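Local coordinates for protein acinetobacter secreted protease CpaA (Acinetobacter nosocomialis M2, PDB 6O38) that is a zinc metalloprotease, probably cleaving protein substrates after export by the type II secretion system, and forms a complex with the chaperone CpaB, at residues Pro191-Val196 with Leu210-Phe215; Ala204-Pro209 with Thr225-Ala230; Arg235-Ser240 with Gly264-Phe269. All coordinates share one frame; numbering follows the deposited sequence.

Followed from the N terminus, the chain first runs through strand 183-195, turns through helix 196-199 and a loop, and returns as strand 210-215 beside it; contact 1 closes that excursion. Contact 2 starts inside it, at residues 204-209, and ends beyond it, at 225-230, closing the 15 residues between, which include strand 210-215; the two contacts thus cross along the sequence. Contact 3 opens only after both have closed, pairing residues 235-240 with 264-269 and closing a 23-residue connection. Strands 210-215 and 235-240 are neighbours, which places contacts 1 and 3 on one strand-to-strand path, while contact 2 joins the loops leading into these two strands.

Contact 1: residues Pro191-Val196 with Leu210-Phe215; sequences PQKLNV and LTEIAF
Val-196 and Phe-215 meet where the paired strands end, one methyl of the valine sitting over the centre of the aromatic face. Val-196 CG1 stands 3.8 Å from the centroid of the Phe-215 ring and only 6° off its normal, a CH-pi contact; chi1 of 77° sets CG1 between the backbone N and the carbonyl carbon of the valine, and leaves CG2 to reach Phe-215 CZ at 3.5 Å. A branched residue suits this place because both methyls can bear on one ring.

On the face carrying Lys-193 and Ala-214, Glu-212 can be followed outward. Its CB lies 3.8 Å from Gln-192 O, close to the backbone of the neighbouring strand. With CG anti to the backbone N (chi1 -179°) the chain extends beside Pro-191 and Lys-193, pointing the same way as both. At the tip the carboxylate divides: OE2 rests 4.0 Å from Pro-191 CB, whereas OE1 lies 3.5 Å from Lys-193 CE. Lys-193 NZ stays beyond salt-bridge range, and OE1 takes its salt bridge from Lys-239 instead.

On the other face, the side chains of Leu-194 and Thr-211 cross at a slant, CD1 of the leucine 3.9 Å from CG2 of the threonine, a methyl serving as apolar surface. Beneath the side chains, Gln-192, Leu-194 and Val-196 exchange five backbone hydrogen bonds with Leu-210, Glu-212 and Ala-214; Leu-194 N lies 2.7 Å from Glu-212 O. The strands pair in parallel, joined by helix 196-199 and a loop, and 210-215 belongs to a StcE-type beta-sandwich domain.

Thr-211, Ile-213 and Phe-215 turn their backbone groups to strand 235-240, which makes 210-215 an inner strand, while Ile-213 and Val-196 also pack against Phe-224 of strand 223-224.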
loop_
_atom_site.group_PDB
_atom_site.type_symbol
_atom_site.label_atom_id
_atom_site.label_comp_id
_atom_site.label_asym_id
_atom_site.label_seq_id
_atom_site.Cartn_x
_atom_site.Cartn_y
_atom_site.Cartn_z
ATOM N N PRO A 191 9.018 -11.683 -14.938
ATOM C CA PRO A 191 9.140 -12.947 -14.208
ATOM C C PRO A 191 9.547 -14.103 -15.106
ATOM O O PRO A 191 9.188 -14.168 -16.284
ATOM C CB PRO A 191 7.732 -13.161 -13.643
ATOM C CG PRO A 191 6.845 -12.478 -14.632
ATOM C CD PRO A 191 7.613 -11.265 -15.091
ATOM N N GLN A 192 10.318 -15.021 -14.529
ATOM C CA GLN A 192 10.587 -16.310 -15.150
ATOM C C GLN A 192 9.454 -17.260 -14.785
ATOM O O GLN A 192 9.280 -17.603 -13.611
ATOM C CB GLN A 192 11.928 -16.878 -14.689
ATOM C CG GLN A 192 12.289 -18.197 -15.354
ATOM C CD GLN A 192 13.481 -18.876 -14.708
ATOM O OE1 GLN A 192 14.173 -18.285 -13.878
ATOM N NE2 GLN A 192 13.719 -20.128 -15.080
ATOM N N LYS A 193 8.685 -17.680 -15.784
ATOM C CA LYS A 193 7.482 -18.467 -15.560
ATOM C C LYS A 193 7.802 -19.948 -15.699
ATOM O O LYS A 193 8.399 -20.370 -16.695
ATOM C CB LYS A 193 6.375 -18.061 -16.533
ATOM C CG LYS A 193 5.845 -16.657 -16.292
ATOM C CD LYS A 193 4.595 -16.379 -17.107
ATOM C CE LYS A 193 4.074 -14.974 -16.842
ATOM N NZ LYS A 193 2.900 -14.638 -17.693
ATOM N N LEU A 194 7.405 -20.730 -14.699
ATOM C CA LEU A 194 7.608 -22.170 -14.693
ATOM C C LEU A 194 6.297 -22.867 -14.372
ATOM O O LEU A 194 5.559 -22.442 -13.479
ATOM C CB LEU A 194 8.672 -22.588 -13.669
ATOM C CG LEU A 194 10.114 -22.139 -13.909
ATOM C CD1 LEU A 194 11.006 -22.598 -12.766
ATOM C CD2 LEU A 194 10.625 -22.672 -15.239
ATOM N N ASN A 195 6.011 -23.938 -15.106
ATOM C CA ASN A 195 4.915 -24.832 -14.766
ATOM C C ASN A 195 5.446 -25.918 -13.841
ATOM O O ASN A 195 6.475 -26.538 -14.131
ATOM C CB ASN A 195 4.300 -25.445 -16.024
ATOM C CG ASN A 195 3.657 -24.408 -16.922
ATOM O OD1 ASN A 195 3.036 -23.457 -16.445
ATOM N ND2 ASN A 195 3.803 -24.584 -18.230
ATOM N N VAL A 196 4.752 -26.134 -12.721
ATOM C CA VAL A 196 5.242 -27.059 -11.705
ATOM C C VAL A 196 5.390 -28.475 -12.247
ATOM O O VAL A 196 6.163 -29.268 -11.698
ATOM C CB VAL A 196 4.322 -27.020 -10.465
ATOM C CG1 VAL A 196 3.031 -27.788 -10.718
ATOM C CG2 VAL A 196 5.057 -27.552 -9.247
ATOM N N LEU A 210 12.974 -13.062 -9.984
ATOM C CA LEU A 210 11.545 -13.302 -9.797
ATOM C C LEU A 210 11.161 -14.567 -10.551
ATOM O O LEU A 210 11.134 -14.571 -11.786
ATOM C CB LEU A 210 10.719 -12.107 -10.274
ATOM C CG LEU A 210 9.206 -12.214 -10.088
ATOM C CD1 LEU A 210 8.870 -12.481 -8.630
ATOM C CD2 LEU A 210 8.513 -10.952 -10.580
ATOM N N THR A 211 10.862 -15.631 -9.811
ATOM C CA THR A 211 10.407 -16.893 -10.381
ATOM C C THR A 211 8.924 -17.065 -10.079
ATOM O O THR A 211 8.490 -16.859 -8.940
ATOM C CB THR A 211 11.206 -18.070 -9.816
ATOM O OG1 THR A 211 12.608 -17.782 -9.896
ATOM C CG2 THR A 211 10.912 -19.340 -10.602
ATOM N N GLU A 212 8.151 -17.442 -11.095
ATOM C CA GLU A 212 6.701 -17.562 -10.980
ATOM C C GLU A 212 6.307 -18.994 -11.324
ATOM O O GLU A 212 6.482 -19.434 -12.465
ATOM C CB GLU A 212 6.003 -16.552 -11.892
ATOM C CG GLU A 212 4.489 -16.582 -11.830
ATOM C CD GLU A 212 3.860 -15.425 -12.584
ATOM O OE1 GLU A 212 3.084 -15.679 -13.530
ATOM O OE2 GLU A 212 4.151 -14.260 -12.236
ATOM N N ILE A 213 5.776 -19.714 -10.339
ATOM C CA ILE A 213 5.465 -21.134 -10.458
ATOM C C ILE A 213 3.951 -21.291 -10.498
ATOM O O ILE A 213 3.254 -20.907 -9.550
ATOM C CB ILE A 213 6.075 -21.939 -9.302
ATOM C CG1 ILE A 213 7.595 -21.772 -9.293
ATOM C CG2 ILE A 213 5.691 -23.407 -9.411
ATOM C CD1 ILE A 213 8.245 -22.162 -7.990
ATOM N N ALA A 214 3.444 -21.857 -11.589
ATOM C CA ALA A 214 2.012 -21.976 -11.820
ATOM C C ALA A 214 1.525 -23.394 -11.550
ATOM O O ALA A 214 2.155 -24.371 -11.965
ATOM C CB ALA A 214 1.660 -21.575 -13.253
ATOM N N PHE A 215 0.400 -23.495 -10.847
ATOM C CA PHE A 215 -0.330 -24.742 -10.668
ATOM C C PHE A 215 -1.634 -24.676 -11.451
ATOM O O PHE A 215 -2.287 -23.628 -11.496
ATOM C CB PHE A 215 -0.630 -25.007 -9.187
ATOM C CG PHE A 215 0.548 -25.508 -8.397
ATOM C CD1 PHE A 215 1.669 -24.715 -8.210
ATOM C CD2 PHE A 215 0.522 -26.768 -7.820
ATOM C CE1 PHE A 215 2.748 -25.175 -7.474
ATOM C CE2 PHE A 215 1.596 -27.234 -7.085
ATOM C CZ PHE A 215 2.709 -26.436 -6.910
#

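Contact 2: residues Ala204-Pro209 with Thr225-Ala230; sequences AAVNSP and TLPTTA
Thr-229 O accepts a hydrogen bond of 2.6 Å from a water, which in turn accepts one of 2.9 Å from Val-206 N. The single water thus spans the space between two loop backbones too far apart to bond directly, serving an amide on one side and a carbonyl on the other.

Beside this bridge, Val-206 turns its side chain toward the other loop and divides its methyls between two partners. CG1, set beside the backbone N (chi1 -65°), reaches Pro-227 CG at 4.0 Å, the two side chains crossing at about a right angle, and CG2 meets Ala-230 CB at 3.7 Å. The beta-branch of valine lets one residue touch both, and the small alanine allows its loop to come close.

The loop segment 225-230 belongs to a StcE-type beta-sandwich domain and leads from strand 223-224 into strand 235-240; the other loop, 204-209, follows helix 196-199 and leads into the domain's strand 210-215. Ile-236 touches both Val-206 and Pro-227 from the adjoining strand, and Trp-278 of strand 277-288 packs on Val-206 and Ala-230.

At the outer end, Pro-227 CB lies 3.5 Å from Ala-204 O. The pyrrolidine ring, rigid and without an amide hydrogen, presents carbon to that carbonyl, whereas the oxygen of Pro-227 itself accepts a hydrogen bond from Trp-278 NE1.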
loop_
_atom_site.group_PDB
_atom_site.type_symbol
_atom_site.label_atom_id
_atom_site.label_comp_id
_atom_site.label_asym_id
_atom_site.label_seq_id
_atom_site.Cartn_x
_atom_site.Cartn_y
_atom_site.Cartn_z
ATOM N N ALA A 204 15.426 -26.806 -7.059
ATOM C CA ALA A 204 16.753 -26.854 -6.454
ATOM C C ALA A 204 17.347 -25.459 -6.301
ATOM O O ALA A 204 17.922 -25.136 -5.256
ATOM C CB ALA A 204 17.675 -27.745 -7.283
ATOM N N ALA A 205 17.218 -24.619 -7.326
ATOM C CA ALA A 205 17.802 -23.287 -7.289
ATOM C C ALA A 205 17.007 -22.361 -8.197
ATOM O O ALA A 205 16.329 -22.803 -9.128
ATOM C CB ALA A 205 19.277 -23.307 -7.705
ATOM N N VAL A 206 17.102 -21.065 -7.913
ATOM C CA VAL A 206 16.454 -20.052 -8.733
ATOM C C VAL A 206 17.450 -19.524 -9.756
ATOM O O VAL A 206 18.669 -19.604 -9.583
ATOM C CB VAL A 206 15.875 -18.906 -7.878
ATOM C CG1 VAL A 206 14.757 -19.422 -6.988
ATOM C CG2 VAL A 206 16.970 -18.253 -7.051
ATOM N N ASN A 207 16.916 -18.964 -10.841
ATOM C CA ASN A 207 17.717 -18.505 -11.964
ATOM C C ASN A 207 17.566 -17.018 -12.250
ATOM O O ASN A 207 18.274 -16.500 -13.121
ATOM C CB ASN A 207 17.356 -19.299 -13.231
ATOM C CG ASN A 207 18.555 -19.566 -14.116
ATOM O OD1 ASN A 207 19.682 -19.199 -13.784
ATOM N ND2 ASN A 207 18.319 -20.216 -15.252
ATOM N N SER A 208 16.677 -16.324 -11.549
ATOM C CA SER A 208 16.356 -14.934 -11.845
ATOM C C SER A 208 15.806 -14.301 -10.574
ATOM O O SER A 208 15.472 -15.010 -9.614
ATOM C CB SER A 208 15.345 -14.836 -13.003
ATOM O OG SER A 208 14.047 -15.220 -12.582
ATOM N N PRO A 209 15.705 -12.965 -10.524
ATOM C CA PRO A 209 15.212 -12.326 -9.292
ATOM C C PRO A 209 13.744 -12.588 -9.007
ATOM O O PRO A 209 13.304 -12.356 -7.875
ATOM C CB PRO A 209 15.466 -10.830 -9.537
ATOM C CG PRO A 209 16.434 -10.771 -10.661
ATOM C CD PRO A 209 16.157 -11.965 -11.506
ATOM N N THR A 225 8.622 -27.836 -2.444
ATOM C CA THR A 225 9.656 -27.377 -1.525
ATOM C C THR A 225 10.473 -26.275 -2.184
ATOM O O THR A 225 10.985 -26.456 -3.294
ATOM C CB THR A 225 10.572 -28.529 -1.103
ATOM O OG1 THR A 225 9.789 -29.578 -0.518
ATOM C CG2 THR A 225 11.603 -28.050 -0.092
ATOM N N LEU A 226 10.594 -25.140 -1.497
ATOM C CA LEU A 226 11.402 -24.037 -1.983
ATOM C C LEU A 226 12.888 -24.390 -1.931
ATOM O O LEU A 226 13.293 -25.314 -1.221
ATOM C CB LEU A 226 11.134 -22.780 -1.155
ATOM C CG LEU A 226 9.723 -22.191 -1.191
ATOM C CD1 LEU A 226 9.748 -20.745 -0.727
ATOM C CD2 LEU A 226 9.120 -22.293 -2.584
ATOM N N PRO A 227 13.722 -23.673 -2.691
ATOM C CA PRO A 227 15.169 -23.902 -2.607
ATOM C C PRO A 227 15.696 -23.626 -1.208
ATOM O O PRO A 227 15.114 -22.857 -0.438
ATOM C CB PRO A 227 15.747 -22.912 -3.626
ATOM C CG PRO A 227 14.634 -22.654 -4.576
ATOM C CD PRO A 227 13.377 -22.721 -3.761
ATOM N N THR A 228 16.818 -24.270 -0.882
ATOM C CA THR A 228 17.438 -24.080 0.421
ATOM C C THR A 228 18.167 -22.749 0.521
ATOM O O THR A 228 18.352 -22.235 1.630
ATOM C CB THR A 228 18.433 -25.208 0.697
ATOM O OG1 THR A 228 18.924 -25.715 -0.548
ATOM C CG2 THR A 228 17.741 -26.344 1.423
ATOM N N THR A 229 18.572 -22.183 -0.613
ATOM C CA THR A 229 19.339 -20.949 -0.638
ATOM C C THR A 229 19.087 -20.237 -1.959
ATOM O O THR A 229 18.666 -20.844 -2.947
ATOM C CB THR A 229 20.838 -21.212 -0.453
ATOM O OG1 THR A 229 21.523 -19.970 -0.250
ATOM C CG2 THR A 229 21.415 -21.912 -1.677
ATOM N N ALA A 230 19.339 -18.934 -1.955
ATOM C CA ALA A 230 19.229 -18.107 -3.150
ATOM C C ALA A 230 20.084 -16.865 -2.938
ATOM O O ALA A 230 20.805 -16.749 -1.941
ATOM C CB ALA A 230 17.765 -17.759 -3.443
HETATM O O HOH W 1 18.760 -20.699 -5.507
#

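Contact 3: residues Arg235-Ser240 with Gly264-Phe269; sequences RIIIKS and GDQYEF
The ring of Phe-269 takes Ile-236 O at its edge, in the ring plane and 3.6 Å from CD1, while Ile-238 CD1 approaches its CE1 obliquely at 3.8 Å. The guanidinium of Arg-235 has Glu-268 OE1 at its edge, NH1 to OE1 being 2.8 Å in a salt bridge whose hydrogen bond is bent (139°). The two charged planes stand 68° apart, and the bridge is one-oxygen, NH1 meeting OE1 from above the carboxylate plane; NH2 bonds Pro-543 O. Glu-268 lies alongside Ile-237, with CG 3.7 Å from Ile-237 CG1.

Farther along this face, Gln-266 OE1 lies 3.3 Å from Lys-239 CE; the lysine's ammonium goes on to Glu-212.

The strands are an antiparallel pair of the beta-sandwich domain, Ile-238 N reaching Tyr-267 O at 2.8 Å in a hydrogen-bonded pair. Apolar Ile-236, Ile-238 and Phe-269 suit the inner face, where Phe-269 packs on Leu-226; Tyr-267 OH bonds Thr-260 O.

CpaB reaches two residues: Asn-124 of CpaB bonds Gln-266 O, Pro-123 of CpaB packs on Gln-266, and Asp-122 of CpaB lies close to Glu-268 OE2. Arg-235 probably offsets the negative charge gathered there, though a shared proton between the two acids is conceivable.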
loop_
_atom_site.group_PDB
_atom_site.type_symbol
_atom_site.label_atom_id
_atom_site.label_comp_id
_atom_site.label_asym_id
_atom_site.label_seq_id
_atom_site.Cartn_x
_atom_site.Cartn_y
_atom_site.Cartn_z
ATOM N N ARG A 235 12.864 -13.602 -5.362
ATOM C CA ARG A 235 11.457 -13.790 -5.045
ATOM C C ARG A 235 10.876 -14.955 -5.829
ATOM O O ARG A 235 11.222 -15.171 -6.994
ATOM C CB ARG A 235 10.648 -12.519 -5.328
ATOM C CG ARG A 235 10.906 -11.404 -4.333
ATOM C CD ARG A 235 9.909 -10.272 -4.484
ATOM N NE ARG A 235 10.152 -9.209 -3.513
ATOM C CZ ARG A 235 9.243 -8.315 -3.140
ATOM N NH1 ARG A 235 8.021 -8.354 -3.654
ATOM N NH2 ARG A 235 9.553 -7.383 -2.250
ATOM N N ILE A 236 9.990 -15.702 -5.175
ATOM C CA ILE A 236 9.257 -16.800 -5.790
ATOM C C ILE A 236 7.773 -16.559 -5.561
ATOM O O ILE A 236 7.332 -16.433 -4.412
ATOM C CB ILE A 236 9.673 -18.169 -5.224
ATOM C CG1 ILE A 236 11.108 -18.507 -5.628
ATOM C CG2 ILE A 236 8.713 -19.255 -5.688
ATOM C CD1 ILE A 236 11.587 -19.836 -5.093
ATOM N N ILE A 237 7.009 -16.491 -6.647
ATOM C CA ILE A 237 5.554 -16.400 -6.595
ATOM C C ILE A 237 4.987 -17.756 -6.988
ATOM O O ILE A 237 5.391 -18.335 -8.003
ATOM C CB ILE A 237 5.018 -15.288 -7.511
ATOM C CG1 ILE A 237 5.519 -13.922 -7.039
ATOM C CG2 ILE A 237 3.498 -15.311 -7.549
ATOM C CD1 ILE A 237 5.141 -12.782 -7.958
ATOM N N ILE A 238 4.058 -18.262 -6.181
ATOM C CA ILE A 238 3.399 -19.538 -6.432
ATOM C C ILE A 238 1.919 -19.259 -6.646
ATOM O O ILE A 238 1.249 -18.715 -5.758
ATOM C CB ILE A 238 3.619 -20.532 -5.280
ATOM C CG1 ILE A 238 5.117 -20.755 -5.056
ATOM C CG2 ILE A 238 2.924 -21.850 -5.574
ATOM C CD1 ILE A 238 5.435 -21.734 -3.948
ATOM N N LYS A 239 1.410 -19.637 -7.818
ATOM C CA LYS A 239 0.027 -19.392 -8.197
ATOM C C LYS A 239 -0.655 -20.709 -8.536
ATOM O O LYS A 239 -0.012 -21.664 -8.983
ATOM C CB LYS A 239 -0.068 -18.470 -9.422
ATOM C CG LYS A 239 0.438 -17.055 -9.233
ATOM C CD LYS A 239 0.439 -16.337 -10.575
ATOM C CE LYS A 239 1.063 -14.956 -10.489
ATOM N NZ LYS A 239 1.024 -14.258 -11.807
ATOM N N SER A 240 -1.965 -20.755 -8.315
ATOM C CA SER A 240 -2.740 -21.944 -8.630
ATOM C C SER A 240 -4.061 -21.560 -9.277
ATOM O O SER A 240 -4.747 -20.641 -8.821
ATOM C CB SER A 240 -3.015 -22.788 -7.381
ATOM O OG SER A 240 -3.862 -23.882 -7.688
ATOM N N GLY A 264 -7.052 -20.323 -7.054
ATOM C CA GLY A 264 -6.953 -18.881 -7.032
ATOM C C GLY A 264 -5.993 -18.310 -6.011
ATOM O O GLY A 264 -5.795 -17.088 -5.991
ATOM N N ASP A 265 -5.392 -19.142 -5.164
ATOM C CA ASP A 265 -4.474 -18.643 -4.151
ATOM C C ASP A 265 -3.153 -18.198 -4.778
ATOM O O ASP A 265 -2.771 -18.625 -5.872
ATOM C CB ASP A 265 -4.204 -19.710 -3.090
ATOM C CG ASP A 265 -5.356 -19.872 -2.117
ATOM O OD1 ASP A 265 -6.360 -19.139 -2.252
ATOM O OD2 ASP A 265 -5.252 -20.728 -1.213
ATOM N N GLN A 266 -2.453 -17.325 -4.058
ATOM C CA GLN A 266 -1.138 -16.850 -4.470
ATOM C C GLN A 266 -0.273 -16.626 -3.240
ATOM O O GLN A 266 -0.708 -15.984 -2.279
ATOM C CB GLN A 266 -1.245 -15.562 -5.294
ATOM C CG GLN A 266 0.084 -15.078 -5.848
ATOM C CD GLN A 266 -0.057 -13.862 -6.741
ATOM O OE1 GLN A 266 -0.608 -13.947 -7.838
ATOM N NE2 GLN A 266 0.418 -12.717 -6.265
ATOM N N TYR A 267 0.949 -17.151 -3.280
ATOM C CA TYR A 267 1.940 -16.948 -2.235
ATOM C C TYR A 267 3.177 -16.296 -2.834
ATOM O O TYR A 267 3.551 -16.583 -3.975
ATOM C CB TYR A 267 2.330 -18.272 -1.566
ATOM C CG TYR A 267 1.256 -18.884 -0.693
ATOM C CD1 TYR A 267 0.190 -19.576 -1.251
ATOM C CD2 TYR A 267 1.319 -18.782 0.691
ATOM C CE1 TYR A 267 -0.789 -20.142 -0.456
ATOM C CE2 TYR A 267 0.346 -19.344 1.495
ATOM C CZ TYR A 267 -0.706 -20.024 0.916
ATOM O OH TYR A 267 -1.677 -20.583 1.713
ATOM N N GLU A 268 3.813 -15.422 -2.058
ATOM C CA GLU A 268 5.040 -14.758 -2.473
ATOM C C GLU A 268 6.085 -14.926 -1.382
ATOM O O GLU A 268 5.796 -14.708 -0.202
ATOM C CB GLU A 268 4.802 -13.271 -2.761
ATOM C CG GLU A 268 5.872 -12.629 -3.627
ATOM C CD GLU A 268 5.548 -11.192 -3.988
ATOM O OE1 GLU A 268 6.421 -10.510 -4.565
ATOM O OE2 GLU A 268 4.420 -10.744 -3.694
ATOM N N PHE A 269 7.295 -15.309 -1.780
ATOM C CA PHE A 269 8.388 -15.535 -0.849
ATOM C C PHE A 269 9.584 -14.691 -1.261
ATOM O O PHE A 269 9.792 -14.415 -2.444
ATOM C CB PHE A 269 8.796 -17.016 -0.793
ATOM C CG PHE A 269 7.671 -17.944 -0.431
ATOM C CD1 PHE A 269 6.785 -18.391 -1.397
ATOM C CD2 PHE A 269 7.499 -18.365 0.877
ATOM C CE1 PHE A 269 5.750 -19.244 -1.066
ATOM C CE2 PHE A 269 6.465 -19.216 1.215
ATOM C CZ PHE A 269 5.590 -19.656 0.242
#